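Local coordinates for periplasmic solute binding protein (Pectobacterium atrosepticum, PDB 4RY1) that probably binds a sugar in the periplasm and delivers it to an ABC-type transporter, as a family 1 solute-binding protein, at residues R6-G11 and D43-R48; Q181-D186 and V202-G207; Y223-G228 and L384-G389; K100-D103 and K107-G110; I23-K28 and M306-S311. All blocks are in the same frame, centred on the assembly; numbering follows the deposited sequence.

Interaction 1 of 5, residues R6-G11 and D43-R48; sequences RISWWG and DGYLSR. With ACT (acetate ion), chain F.
Tyr45 carries its ring anti to the backbone N (chi1 -177°), which sends it from the first turn of helix 45-55 toward strand 3-10. Trp10 has CG between backbone N and carbonyl carbon (chi1 69°), which brings its six-membered ring to Tyr45 as a T-shaped (edge-to-face) pair. The six-membered ring of Trp10 presents its edge to a face of Tyr45, with centroids 4.8 Å apart and planes at 70°. Trp10 CE3 stands over the centre of the tyrosine ring, and its nearest ring atom is Tyr45 CE1 at 3.6 Å. At the far end of the tyrosine, Ser8 OG lies 2.8 Å from Tyr45 OH, probably hydrogen-bonded, though the serine proton has another acceptor in reach. Tyr45 OH is hydrogen-bonded to Arg63 O, which would help to fix the ring. Between these points the backbone of Trp9 packs on the tyrosine, with Trp9 C 3.4 Å from Tyr45 CE2. The other end of the indole makes a weak hydrogen bond, Trp10 NE1 to O of the acetate ion, at 3.2 Å. Arg15 also binds this acetate, and a glycerol lies close to Trp10. Trp42, Trp68 and Arg63 complete the surroundings of the indole. Such an aromatic cluster at the end of a lobe strand is consistent with the ligand cleft of a sugar-binding periplasmic protein.

Interaction 2 of 5, residues Q181-D186 and V202-G207; sequences QKYGID and VRELFG
A salt bridge to Lys182 and a hydrogen bond from Tyr183 join Glu204 of helix 199-214 to the C-terminal end of helix 169-183, at the protein surface. The carboxylate of Glu204 is held at both oxygens. Lys182 NZ bonds to Glu204 OE2 at 2.6 Å, on the syn side and 22° out of the carboxylate plane. Tyr183 OH donates to the syn lone pair of Glu204 OE1 across a short 2.5 Å. The lysine ammonium also donates to the neighbouring phenol, Lys182 NZ to Tyr183 OH at 3.2 Å, so the three polar groups form a closed set. The carboxylate comes to the edge of the tyrosine ring, and the two planes stand 88° apart. Glu204 reaches over with its chain extended, its CG anti to the backbone N (chi1 -179°). Lys182 and Tyr183 approach from the opposite direction. Lys182 CG lies over the centre of the tyrosine ring, 3.5 Å above its plane. The positive lysine and the phenol donor would both favour a charged carboxylate. Just beyond, Gly184 leaves the helix with positive phi. Helix 199-214 turns other residues away from this bridge: Leu205 packs on Leu172 of helix 169-183, and Phe206 fits against Trp377 in helix 371-385 and Phe398 in helix 391-409. Arg203 is paired with Asp396 of that last helix.

Interaction 3 of 5, residues Y223-G228 and L384-G389; sequences YFSSFG and LDYGNG
A Schellman motif ends helix 371-385, and Tyr386, within that helix end, reaches Ser225 near the end of helix 221-225. Gly387, with positive phi, is the C-prime residue, and Gly387 N bonds to Leu384 O at 3.1 Å. The Tyr386 ring has its CG beside the backbone N (chi1 -77°), and its phenol end comes nearer to the other segment than its base does. Tyr386 OH lies 3.0 Å from Ser225 OG and 3.2 Å from Ser225 CB. The serine oxygen meets the tyrosine at the ring edge, near the ring plane. Ser225 OG is hydrogen-bonded to the carbonyl of Gln221 in its own helix. The contact is small and partly open at the surface. On the serine side the chain makes a type I beta turn from Ser225 to Gly228, with Gly228 N to Ser225 O at 3.1 Å. Clear hydrogen bonds lie nearby: Asp385 OD2 is bonded to Gln221 N and to Tyr209 OH, and Asp385 O to Arg222 NE. Helix 371-385 is thus fastened to the start of helix 221-225, while Leu384 packs on Val391 and Val394 of helix 391-409.

Interaction 4 of 5, residues K100-D103 and K107-G110; sequences KTAD and KLQG
Ala102 and Gln109 share the single clear hydrogen bond between these segments. Gln109 N gives its proton to Ala102 O at 2.9 Å, nearly straight at 163°, with the donor tilted 31° from the carbonyl plane. The side chain of Gln109 lies against the same oxygen, with Gln109 CB 3.3 Å from Ala102 O. The methyl of Ala102 touches Leu108 CD1 at 3.8 Å and comes within 3.2 Å of Gly110 O. That glycine oxygen and its backbone N are buried here and find no polar partner in the model. One step along, Asp103 and Leu108 form an antiparallel non-hydrogen-bonded pair with CA atoms 4.5 Å apart. Asp103 CA makes a C-H...O contact of 3.6 Å with Lys107 O. Together these pairings make a short beta hairpin, with strand 103-104 turning into the long strand 107-123 of the main mixed sheet. Asp103 CG lies anti to the backbone N (chi1 -179°), which swings the carboxylate across to the loop. There Asp103 OD2 is hydrogen-bonded to the backbone N of Gly106. Before the hairpin, a type I turn from Lys100 to Asp103 is closed by Asp103 N to Lys100 O at 3.1 Å. Farther out, Thr101 O receives a bond from Trp66, Leu108 N is bonded to Asp81, and Ala102 packs on Leu289 of strand 284-292.

Interaction 5 of 5, residues I23-K28 and M306-S311; sequences INAFQK and MNFMLS
Ile23 O accepts Gln27 N at 2.9 Å, one of the regular bonds that hold helix 13-29 firm where helix 299-310 packs on it. The contact itself is apolar and centres on Phe308. Phe308 has CG anti to the backbone N (chi1 -170°), which lays one ring face against the backbone of Ala25 and Phe26. Phe26 CA sits over that face in a CH-pi contact, 3.8 Å from the Phe308 centroid. The methyl of Ala25 also touches the ring, with Ala25 CB 3.7 Å from Phe308 CE1. The Phe26 ring turns its edge toward the Phe308 face in an offset edge-to-face pair, planes at 75°, and Phe26 CD1 reaches Phe308 CB at 3.6 Å. Helix 13-29 belongs to a beta-alpha-beta crossover between the parallel strands 3-10 and 33-40. The axes of segments 23-28 and 306-310 approach to 9.9 Å, with their directions 121° apart. Met309 CE comes 3.6 Å from Ile23 CG1 in the conformer described, but Met309 has two, so this touch is less certain. Phe26 also packs on Ile33 and Val35 of strand 33-40. Met306 and Met309 lie on Phe290 of strand 284-292.

Interactions 1, 4 and 5 lie in one lobe, 2 and 3 in the other. Interactions 1 and 5 touch through the core of the first lobe: Ile7 CG2 is 3.9 Å from Ile23 CD1, although their centres are about 19 Å apart. Interaction 4 reaches the same sheet as interaction 1, about 20 Å away between centres. Interactions 2 and 3 meet through Phe206 CD1 and Leu384 CD1 at 3.9 Å. The two groups are far apart between centres: about 34 Å for interactions 1 and 2, about 46 Å for 3 and 5. Trp10 in interaction 1 bonds weakly to acetate and lies about 4 Å from a glycerol; both probably crystallisation additives, they may mark the ligand cleft.

Interaction 1 of 5, residues R6-G11 and D43-R48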
# COMPACT_ATOMS: atom_id res chain seq x y z
N ARG A 6 -21.25 -13.36 -7.07
CA ARG A 6 -21.14 -12.25 -6.13
C ARG A 6 -19.71 -11.74 -6.14
O ARG A 6 -18.76 -12.52 -6.29
CB ARG A 6 -21.44 -12.74 -4.72
CG ARG A 6 -22.87 -13.19 -4.51
CD ARG A 6 -22.99 -14.05 -3.27
NE ARG A 6 -22.46 -13.34 -2.12
CZ ARG A 6 -21.91 -13.91 -1.05
NH1 ARG A 6 -21.82 -15.24 -0.97
NH2 ARG A 6 -21.41 -13.16 -0.09
N ILE A 7 -19.55 -10.42 -6.07
CA ILE A 7 -18.21 -9.77 -6.05
C ILE A 7 -18.16 -8.71 -4.96
O ILE A 7 -19.06 -7.87 -4.87
CB ILE A 7 -17.81 -9.18 -7.44
CG1 ILE A 7 -16.46 -8.48 -7.34
CG2 ILE A 7 -18.88 -8.27 -7.98
CD1 ILE A 7 -15.86 -8.14 -8.70
N SER A 8 -17.14 -8.79 -4.12
CA SER A 8 -16.88 -7.77 -3.12
C SER A 8 -15.62 -6.96 -3.35
O SER A 8 -14.61 -7.46 -3.88
CB SER A 8 -16.83 -8.37 -1.70
OG SER A 8 -15.70 -9.23 -1.48
N TRP A 9 -15.68 -5.73 -2.91
CA TRP A 9 -14.51 -4.85 -2.89
C TRP A 9 -14.70 -3.71 -1.89
O TRP A 9 -15.79 -3.53 -1.37
CB TRP A 9 -14.19 -4.29 -4.30
CG TRP A 9 -15.17 -3.22 -4.78
CD1 TRP A 9 -15.04 -1.88 -4.62
CD2 TRP A 9 -16.41 -3.44 -5.43
NE1 TRP A 9 -16.11 -1.24 -5.16
CE2 TRP A 9 -16.98 -2.17 -5.66
CE3 TRP A 9 -17.10 -4.58 -5.86
CZ2 TRP A 9 -18.23 -2.00 -6.27
CZ3 TRP A 9 -18.34 -4.41 -6.46
CH2 TRP A 9 -18.88 -3.12 -6.69
N TRP A 10 -13.64 -2.96 -1.63
CA TRP A 10 -13.72 -1.74 -0.83
C TRP A 10 -13.20 -0.56 -1.64
O TRP A 10 -12.50 -0.73 -2.64
CB TRP A 10 -12.89 -1.84 0.45
CG TRP A 10 -11.40 -1.86 0.21
CD1 TRP A 10 -10.57 -0.79 0.09
CD2 TRP A 10 -10.60 -3.01 0.02
NE1 TRP A 10 -9.31 -1.20 -0.19
CE2 TRP A 10 -9.28 -2.57 -0.19
CE3 TRP A 10 -10.86 -4.38 0.06
CZ2 TRP A 10 -8.24 -3.45 -0.41
CZ3 TRP A 10 -9.83 -5.24 -0.17
CH2 TRP A 10 -8.54 -4.79 -0.39
N GLY A 11 -13.48 0.62 -1.13
CA GLY A 11 -12.95 1.85 -1.71
C GLY A 11 -13.92 3.00 -1.54
O GLY A 11 -14.89 2.91 -0.80
N ASP A 43 -12.75 0.04 6.28
CA ASP A 43 -12.89 -0.27 7.70
C ASP A 43 -13.85 -1.43 7.84
O ASP A 43 -14.99 -1.35 7.40
CB ASP A 43 -13.49 0.91 8.47
CG ASP A 43 -12.56 2.09 8.55
OD1 ASP A 43 -11.36 1.94 8.23
OD2 ASP A 43 -13.04 3.17 8.93
N GLY A 44 -13.41 -2.51 8.46
CA GLY A 44 -14.31 -3.65 8.63
C GLY A 44 -14.37 -4.67 7.49
O GLY A 44 -14.97 -5.72 7.65
N TYR A 45 -13.78 -4.36 6.34
CA TYR A 45 -13.84 -5.30 5.22
C TYR A 45 -13.16 -6.65 5.54
O TYR A 45 -13.73 -7.71 5.33
CB TYR A 45 -13.22 -4.68 3.96
CG TYR A 45 -13.30 -5.53 2.71
CD1 TYR A 45 -12.39 -6.56 2.50
CD2 TYR A 45 -14.24 -5.29 1.73
CE1 TYR A 45 -12.42 -7.34 1.35
CE2 TYR A 45 -14.28 -6.08 0.58
CZ TYR A 45 -13.36 -7.08 0.38
OH TYR A 45 -13.39 -7.82 -0.78
N LEU A 46 -11.94 -6.59 6.05
CA LEU A 46 -11.21 -7.81 6.38
C LEU A 46 -11.94 -8.62 7.45
O LEU A 46 -12.09 -9.84 7.31
CB LEU A 46 -9.79 -7.50 6.85
CG LEU A 46 -9.00 -8.73 7.33
CD1 LEU A 46 -8.87 -9.79 6.26
CD2 LEU A 46 -7.63 -8.28 7.79
N SER A 47 -12.41 -7.96 8.50
CA SER A 47 -13.07 -8.70 9.58
C SER A 47 -14.37 -9.37 9.04
O SER A 47 -14.64 -10.54 9.33
CB SER A 47 -13.28 -7.79 10.80
OG SER A 47 -14.28 -6.85 10.56
N ARG A 48 -15.11 -8.67 8.17
CA ARG A 48 -16.31 -9.26 7.55
C ARG A 48 -15.96 -10.45 6.66
O ARG A 48 -16.64 -11.48 6.67
CB ARG A 48 -17.11 -8.21 6.75
C ACT F . -7.30 2.22 -1.42
O ACT F . -8.43 1.77 -1.12
OXT ACT F . -6.68 1.70 -2.36
CH3 ACT F . -6.67 3.38 -0.69

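Interaction 2 of 5, residues Q181-D186 and V202-G207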
# COMPACT_ATOMS: atom_id res chain seq x y z
N GLN A 181 18.74 -0.23 2.30
CA GLN A 181 19.81 0.52 1.65
C GLN A 181 21.13 0.40 2.39
O GLN A 181 22.19 0.22 1.79
CB GLN A 181 19.45 1.99 1.57
CG GLN A 181 18.31 2.25 0.61
CD GLN A 181 17.92 3.70 0.58
OE1 GLN A 181 18.52 4.53 1.26
NE2 GLN A 181 16.92 4.02 -0.20
N LYS A 182 21.03 0.50 3.71
CA LYS A 182 22.23 0.51 4.57
C LYS A 182 22.91 -0.85 4.70
O LYS A 182 24.13 -0.98 4.66
CB LYS A 182 21.88 0.98 5.98
CG LYS A 182 23.10 1.05 6.90
CD LYS A 182 22.90 2.07 7.99
CE LYS A 182 24.24 2.42 8.62
NZ LYS A 182 24.12 2.55 10.09
N TYR A 183 22.08 -1.85 4.90
CA TYR A 183 22.53 -3.20 5.25
C TYR A 183 22.21 -4.29 4.22
O TYR A 183 22.74 -5.39 4.33
CB TYR A 183 21.93 -3.61 6.58
CG TYR A 183 22.35 -2.76 7.75
CD1 TYR A 183 23.65 -2.85 8.25
CD2 TYR A 183 21.46 -1.89 8.36
CE1 TYR A 183 24.04 -2.09 9.33
CE2 TYR A 183 21.85 -1.12 9.44
CZ TYR A 183 23.15 -1.23 9.91
OH TYR A 183 23.58 -0.49 10.98
N GLY A 184 21.31 -4.02 3.27
CA GLY A 184 20.95 -5.03 2.27
C GLY A 184 20.20 -6.22 2.84
O GLY A 184 20.24 -7.32 2.26
N ILE A 185 19.51 -6.02 3.96
CA ILE A 185 18.67 -7.05 4.56
C ILE A 185 17.26 -6.50 4.80
O ILE A 185 17.06 -5.28 4.87
CB ILE A 185 19.24 -7.64 5.87
CG1 ILE A 185 19.26 -6.63 7.02
CG2 ILE A 185 20.65 -8.15 5.62
CD1 ILE A 185 19.29 -7.29 8.38
N ASP A 186 16.30 -7.43 4.93
CA ASP A 186 14.91 -7.11 5.24
C ASP A 186 14.70 -7.16 6.75
O ASP A 186 15.53 -7.66 7.50
CB ASP A 186 13.94 -8.09 4.55
CG ASP A 186 12.47 -7.69 4.73
OD1 ASP A 186 12.17 -6.49 4.60
OD2 ASP A 186 11.64 -8.56 5.08
N VAL A 202 17.34 -2.95 15.54
CA VAL A 202 16.01 -2.52 16.01
C VAL A 202 16.15 -1.18 16.75
O VAL A 202 15.35 -0.27 16.57
CB VAL A 202 15.31 -3.57 16.88
CG1 VAL A 202 13.98 -3.04 17.37
CG2 VAL A 202 15.10 -4.85 16.06
N ARG A 203 17.18 -1.04 17.58
CA ARG A 203 17.46 0.29 18.17
C ARG A 203 17.70 1.42 17.17
O ARG A 203 17.23 2.54 17.36
CB ARG A 203 18.67 0.21 19.08
CG ARG A 203 18.33 -0.46 20.37
CD ARG A 203 19.59 -0.80 21.13
NE ARG A 203 19.25 -1.52 22.34
CZ ARG A 203 20.11 -1.75 23.34
NH1 ARG A 203 21.36 -1.32 23.26
NH2 ARG A 203 19.71 -2.42 24.41
N GLU A 204 18.44 1.09 16.13
CA GLU A 204 18.74 2.01 15.05
C GLU A 204 17.45 2.41 14.32
O GLU A 204 17.30 3.56 13.92
CB GLU A 204 19.74 1.36 14.08
CG GLU A 204 20.15 2.24 12.91
CD GLU A 204 21.29 1.67 12.09
OE1 GLU A 204 21.64 0.49 12.31
OE2 GLU A 204 21.78 2.38 11.19
N LEU A 205 16.52 1.45 14.19
CA LEU A 205 15.23 1.69 13.54
C LEU A 205 14.41 2.69 14.35
O LEU A 205 13.88 3.67 13.80
CB LEU A 205 14.46 0.37 13.36
CG LEU A 205 13.03 0.50 12.83
CD1 LEU A 205 13.00 0.96 11.39
CD2 LEU A 205 12.31 -0.82 13.02
N PHE A 206 14.30 2.44 15.65
CA PHE A 206 13.64 3.41 16.54
C PHE A 206 14.39 4.74 16.60
O PHE A 206 13.77 5.81 16.66
CB PHE A 206 13.37 2.83 17.93
CG PHE A 206 12.19 1.93 17.97
CD1 PHE A 206 10.90 2.43 18.13
CD2 PHE A 206 12.34 0.57 17.75
CE1 PHE A 206 9.80 1.58 18.14
CE2 PHE A 206 11.25 -0.29 17.74
CZ PHE A 206 9.98 0.21 17.95
N GLY A 207 15.71 4.69 16.55
CA GLY A 207 16.50 5.93 16.48
C GLY A 207 16.19 6.78 15.24
O GLY A 207 16.20 8.00 15.29

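Interaction 3 of 5, residues Y223-G228 and L384-G389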
# COMPACT_ATOMS: atom_id res chain seq x y z
N TYR A 223 0.85 15.13 18.25
CA TYR A 223 0.27 15.97 17.19
C TYR A 223 -0.87 15.20 16.51
O TYR A 223 -1.99 15.69 16.38
CB TYR A 223 1.33 16.37 16.18
CG TYR A 223 0.87 17.09 14.95
CD1 TYR A 223 0.30 16.39 13.89
CD2 TYR A 223 1.07 18.45 14.80
CE1 TYR A 223 -0.09 17.03 12.72
CE2 TYR A 223 0.68 19.10 13.63
CZ TYR A 223 0.10 18.38 12.59
OH TYR A 223 -0.28 19.00 11.41
N PHE A 224 -0.59 13.99 16.06
CA PHE A 224 -1.62 13.24 15.32
C PHE A 224 -2.80 12.87 16.21
O PHE A 224 -3.96 12.92 15.76
CB PHE A 224 -1.03 12.06 14.55
CG PHE A 224 -0.23 12.51 13.37
CD1 PHE A 224 -0.88 13.04 12.26
CD2 PHE A 224 1.16 12.52 13.40
CE1 PHE A 224 -0.15 13.54 11.19
CE2 PHE A 224 1.89 12.99 12.32
CZ PHE A 224 1.24 13.53 11.23
N SER A 225 -2.54 12.57 17.47
CA SER A 225 -3.61 12.24 18.40
C SER A 225 -4.58 13.38 18.58
O SER A 225 -5.76 13.14 18.86
CB SER A 225 -3.05 11.81 19.74
OG SER A 225 -2.37 10.57 19.62
N SER A 226 -4.09 14.62 18.41
CA SER A 226 -4.93 15.82 18.56
C SER A 226 -6.04 15.87 17.52
O SER A 226 -6.99 16.62 17.68
CB SER A 226 -4.11 17.12 18.56
OG SER A 226 -3.73 17.53 17.26
N PHE A 227 -5.89 15.11 16.44
CA PHE A 227 -6.90 15.07 15.38
C PHE A 227 -7.91 13.95 15.50
O PHE A 227 -8.82 13.84 14.66
CB PHE A 227 -6.22 15.05 14.01
CG PHE A 227 -5.51 16.31 13.72
CD1 PHE A 227 -6.20 17.39 13.18
CD2 PHE A 227 -4.17 16.47 14.04
CE1 PHE A 227 -5.56 18.58 12.95
CE2 PHE A 227 -3.53 17.66 13.83
CZ PHE A 227 -4.22 18.73 13.29
N GLY A 228 -7.76 13.11 16.52
CA GLY A 228 -8.69 12.01 16.79
C GLY A 228 -8.62 10.92 15.72
O GLY A 228 -7.54 10.52 15.29
N LEU A 384 7.38 6.38 23.22
CA LEU A 384 8.46 7.35 23.04
C LEU A 384 7.98 8.79 23.07
O LEU A 384 8.48 9.60 23.83
CB LEU A 384 9.26 7.11 21.75
CG LEU A 384 10.11 5.86 21.68
CD1 LEU A 384 10.71 5.73 20.29
CD2 LEU A 384 11.20 5.90 22.74
N ASP A 385 7.00 9.08 22.23
CA ASP A 385 6.53 10.45 22.02
C ASP A 385 5.79 11.09 23.19
O ASP A 385 5.75 12.32 23.31
CB ASP A 385 5.64 10.51 20.79
CG ASP A 385 6.40 10.34 19.49
OD1 ASP A 385 7.65 10.28 19.49
OD2 ASP A 385 5.73 10.26 18.44
N TYR A 386 5.18 10.25 24.04
CA TYR A 386 4.52 10.70 25.28
C TYR A 386 5.46 10.68 26.51
O TYR A 386 5.02 10.92 27.63
CB TYR A 386 3.24 9.88 25.52
CG TYR A 386 2.07 10.32 24.64
CD1 TYR A 386 1.97 9.91 23.30
CD2 TYR A 386 1.06 11.15 25.14
CE1 TYR A 386 0.92 10.31 22.50
CE2 TYR A 386 0.00 11.54 24.34
CZ TYR A 386 -0.05 11.12 23.02
OH TYR A 386 -1.08 11.50 22.21
N GLY A 387 6.75 10.41 26.28
CA GLY A 387 7.77 10.38 27.35
C GLY A 387 7.65 9.26 28.35
O GLY A 387 8.03 9.40 29.51
N ASN A 388 7.13 8.14 27.90
CA ASN A 388 6.91 6.99 28.77
C ASN A 388 7.95 5.90 28.58
O ASN A 388 7.81 4.81 29.14
CB ASN A 388 5.50 6.47 28.57
CG ASN A 388 4.45 7.51 28.91
OD1 ASN A 388 4.62 8.28 29.86
ND2 ASN A 388 3.38 7.55 28.13
N GLY A 389 9.01 6.21 27.84
CA GLY A 389 10.10 5.24 27.64
C GLY A 389 11.31 5.78 26.90
O GLY A 389 11.21 6.73 26.13

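Interaction 4 of 5, residues K100-D103 and K107-G110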
# COMPACT_ATOMS: atom_id res chain seq x y z
N LYS A 100 3.98 -14.26 -9.53
CA LYS A 100 4.75 -14.96 -8.51
C LYS A 100 4.38 -14.47 -7.10
O LYS A 100 4.31 -15.28 -6.16
CB LYS A 100 6.26 -14.84 -8.79
CG LYS A 100 7.17 -15.53 -7.78
CD LYS A 100 7.07 -17.06 -7.80
CE LYS A 100 8.39 -17.67 -7.34
NZ LYS A 100 8.36 -19.16 -7.24
N THR A 101 4.09 -13.17 -6.96
CA THR A 101 3.77 -12.57 -5.65
C THR A 101 2.56 -13.22 -4.99
O THR A 101 2.40 -13.15 -3.79
CB THR A 101 3.48 -11.03 -5.69
OG1 THR A 101 2.24 -10.77 -6.37
CG2 THR A 101 4.60 -10.24 -6.37
N ALA A 102 1.68 -13.79 -5.80
CA ALA A 102 0.40 -14.35 -5.29
C ALA A 102 0.36 -15.88 -5.29
O ALA A 102 -0.69 -16.48 -5.02
CB ALA A 102 -0.77 -13.80 -6.08
N ASP A 103 1.50 -16.50 -5.59
CA ASP A 103 1.62 -17.96 -5.55
C ASP A 103 1.81 -18.41 -4.12
O ASP A 103 2.56 -17.82 -3.38
CB ASP A 103 2.82 -18.44 -6.36
CG ASP A 103 2.94 -19.93 -6.36
OD1 ASP A 103 2.15 -20.57 -7.07
OD2 ASP A 103 3.80 -20.48 -5.62
N LYS A 107 0.13 -22.84 -6.28
CA LYS A 107 -1.26 -22.50 -6.60
C LYS A 107 -1.44 -20.99 -6.56
O LYS A 107 -1.07 -20.33 -5.59
CB LYS A 107 -2.18 -23.14 -5.59
CG LYS A 107 -2.08 -24.66 -5.61
CD LYS A 107 -3.19 -25.31 -4.82
CE LYS A 107 -3.11 -26.84 -4.90
NZ LYS A 107 -2.06 -27.36 -3.98
N LEU A 108 -1.97 -20.44 -7.65
CA LEU A 108 -2.12 -18.98 -7.76
C LEU A 108 -3.35 -18.51 -6.99
O LEU A 108 -4.47 -18.85 -7.33
CB LEU A 108 -2.19 -18.58 -9.23
CG LEU A 108 -2.30 -17.07 -9.50
CD1 LEU A 108 -1.12 -16.31 -8.93
CD2 LEU A 108 -2.43 -16.81 -10.98
N GLN A 109 -3.12 -17.74 -5.93
CA GLN A 109 -4.18 -17.41 -4.98
C GLN A 109 -5.04 -16.21 -5.38
O GLN A 109 -6.14 -16.04 -4.88
CB GLN A 109 -3.58 -17.14 -3.59
CG GLN A 109 -2.80 -18.32 -3.01
CD GLN A 109 -3.68 -19.55 -2.91
OE1 GLN A 109 -3.41 -20.59 -3.55
NE2 GLN A 109 -4.72 -19.44 -2.14
N GLY A 110 -4.49 -15.36 -6.24
CA GLY A 110 -5.15 -14.12 -6.62
C GLY A 110 -4.45 -13.51 -7.81
O GLY A 110 -3.30 -13.82 -8.08

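Interaction 5 of 5, residues I23-K28 and M306-S311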
# COMPACT_ATOMS: atom_id res chain seq x y z
N ILE A 23 -19.04 -3.78 -14.24
CA ILE A 23 -20.02 -4.86 -14.07
C ILE A 23 -21.15 -4.75 -15.09
O ILE A 23 -21.55 -5.72 -15.71
CB ILE A 23 -20.54 -4.91 -12.62
CG1 ILE A 23 -19.42 -5.41 -11.68
CG2 ILE A 23 -21.78 -5.80 -12.52
CD1 ILE A 23 -19.70 -5.14 -10.22
N ASN A 24 -21.64 -3.53 -15.28
CA ASN A 24 -22.70 -3.33 -16.26
C ASN A 24 -22.25 -3.68 -17.69
O ASN A 24 -23.03 -4.26 -18.48
CB ASN A 24 -23.28 -1.91 -16.20
CG ASN A 24 -24.17 -1.72 -14.99
OD1 ASN A 24 -24.97 -2.59 -14.64
ND2 ASN A 24 -24.04 -0.58 -14.33
N ALA A 25 -21.02 -3.29 -18.03
CA ALA A 25 -20.47 -3.63 -19.35
C ALA A 25 -20.31 -5.15 -19.47
O ALA A 25 -20.60 -5.73 -20.52
CB ALA A 25 -19.16 -2.88 -19.57
N PHE A 26 -19.87 -5.79 -18.40
CA PHE A 26 -19.77 -7.25 -18.41
C PHE A 26 -21.11 -7.92 -18.66
O PHE A 26 -21.20 -8.87 -19.44
CB PHE A 26 -19.18 -7.74 -17.08
CG PHE A 26 -19.13 -9.23 -16.94
CD1 PHE A 26 -18.15 -9.98 -17.56
CD2 PHE A 26 -20.09 -9.90 -16.19
CE1 PHE A 26 -18.11 -11.37 -17.42
CE2 PHE A 26 -20.07 -11.28 -16.09
CZ PHE A 26 -19.07 -12.01 -16.69
N GLN A 27 -22.14 -7.41 -17.99
CA GLN A 27 -23.50 -7.96 -18.14
C GLN A 27 -24.05 -7.78 -19.56
O GLN A 27 -24.73 -8.65 -20.08
CB GLN A 27 -24.42 -7.41 -17.05
CG GLN A 27 -24.07 -8.02 -15.69
CD GLN A 27 -25.01 -7.68 -14.57
OE1 GLN A 27 -25.57 -8.56 -13.92
NE2 GLN A 27 -25.20 -6.43 -14.33
N LYS A 28 -23.74 -6.65 -20.17
CA LYS A 28 -24.12 -6.42 -21.57
C LYS A 28 -23.49 -7.46 -22.49
O LYS A 28 -24.15 -7.98 -23.40
CB LYS A 28 -23.70 -5.00 -22.00
CG LYS A 28 -24.08 -4.59 -23.39
CD LYS A 28 -23.86 -3.10 -23.58
CE LYS A 28 -24.20 -2.65 -24.99
NZ LYS A 28 -23.47 -3.42 -26.04
N MET A 306 -13.42 -11.33 -13.91
CA MET A 306 -12.08 -10.81 -13.61
C MET A 306 -11.34 -10.43 -14.89
O MET A 306 -10.77 -9.33 -15.00
CB MET A 306 -11.27 -11.81 -12.80
CG MET A 306 -11.79 -11.98 -11.38
SD MET A 306 -11.13 -13.46 -10.44
CE MET A 306 -9.36 -13.25 -10.70
N ASN A 307 -11.35 -11.32 -15.88
CA ASN A 307 -10.71 -11.01 -17.15
C ASN A 307 -11.34 -9.79 -17.80
O ASN A 307 -10.65 -8.96 -18.39
CB ASN A 307 -10.79 -12.19 -18.09
CG ASN A 307 -10.15 -11.88 -19.42
OD1 ASN A 307 -8.92 -11.86 -19.54
ND2 ASN A 307 -10.97 -11.62 -20.41
N PHE A 308 -12.66 -9.68 -17.72
CA PHE A 308 -13.34 -8.54 -18.33
C PHE A 308 -12.85 -7.23 -17.73
O PHE A 308 -12.55 -6.26 -18.44
CB PHE A 308 -14.86 -8.70 -18.21
CG PHE A 308 -15.62 -7.69 -19.01
CD1 PHE A 308 -15.93 -6.45 -18.48
CD2 PHE A 308 -15.99 -7.96 -20.31
CE1 PHE A 308 -16.61 -5.52 -19.22
CE2 PHE A 308 -16.68 -7.03 -21.06
CZ PHE A 308 -16.99 -5.81 -20.51
N MET A 309 -12.75 -7.21 -16.40
CA MET A 309 -12.29 -6.01 -15.67
C MET A 309 -10.82 -5.64 -15.95
O MET A 309 -10.48 -4.46 -16.07
CB MET A 309 -12.49 -6.20 -14.15
CG MET A 309 -13.96 -6.22 -13.71
SD MET A 309 -14.22 -6.30 -11.88
CE MET A 309 -15.85 -5.56 -11.78
N LEU A 310 -9.96 -6.65 -16.05
CA LEU A 310 -8.51 -6.42 -16.10
C LEU A 310 -7.90 -6.39 -17.50
O LEU A 310 -6.81 -5.85 -17.69
CB LEU A 310 -7.78 -7.45 -15.23
CG LEU A 310 -8.13 -7.45 -13.74
CD1 LEU A 310 -7.21 -8.41 -12.98
CD2 LEU A 310 -8.14 -6.07 -13.12
N SER A 311 -8.60 -6.97 -18.45
CA SER A 311 -8.06 -7.15 -19.80
C SER A 311 -8.97 -6.72 -20.93
O SER A 311 -8.47 -6.30 -21.98
CB SER A 311 -7.62 -8.61 -19.98
OG SER A 311 -6.59 -8.96 -19.04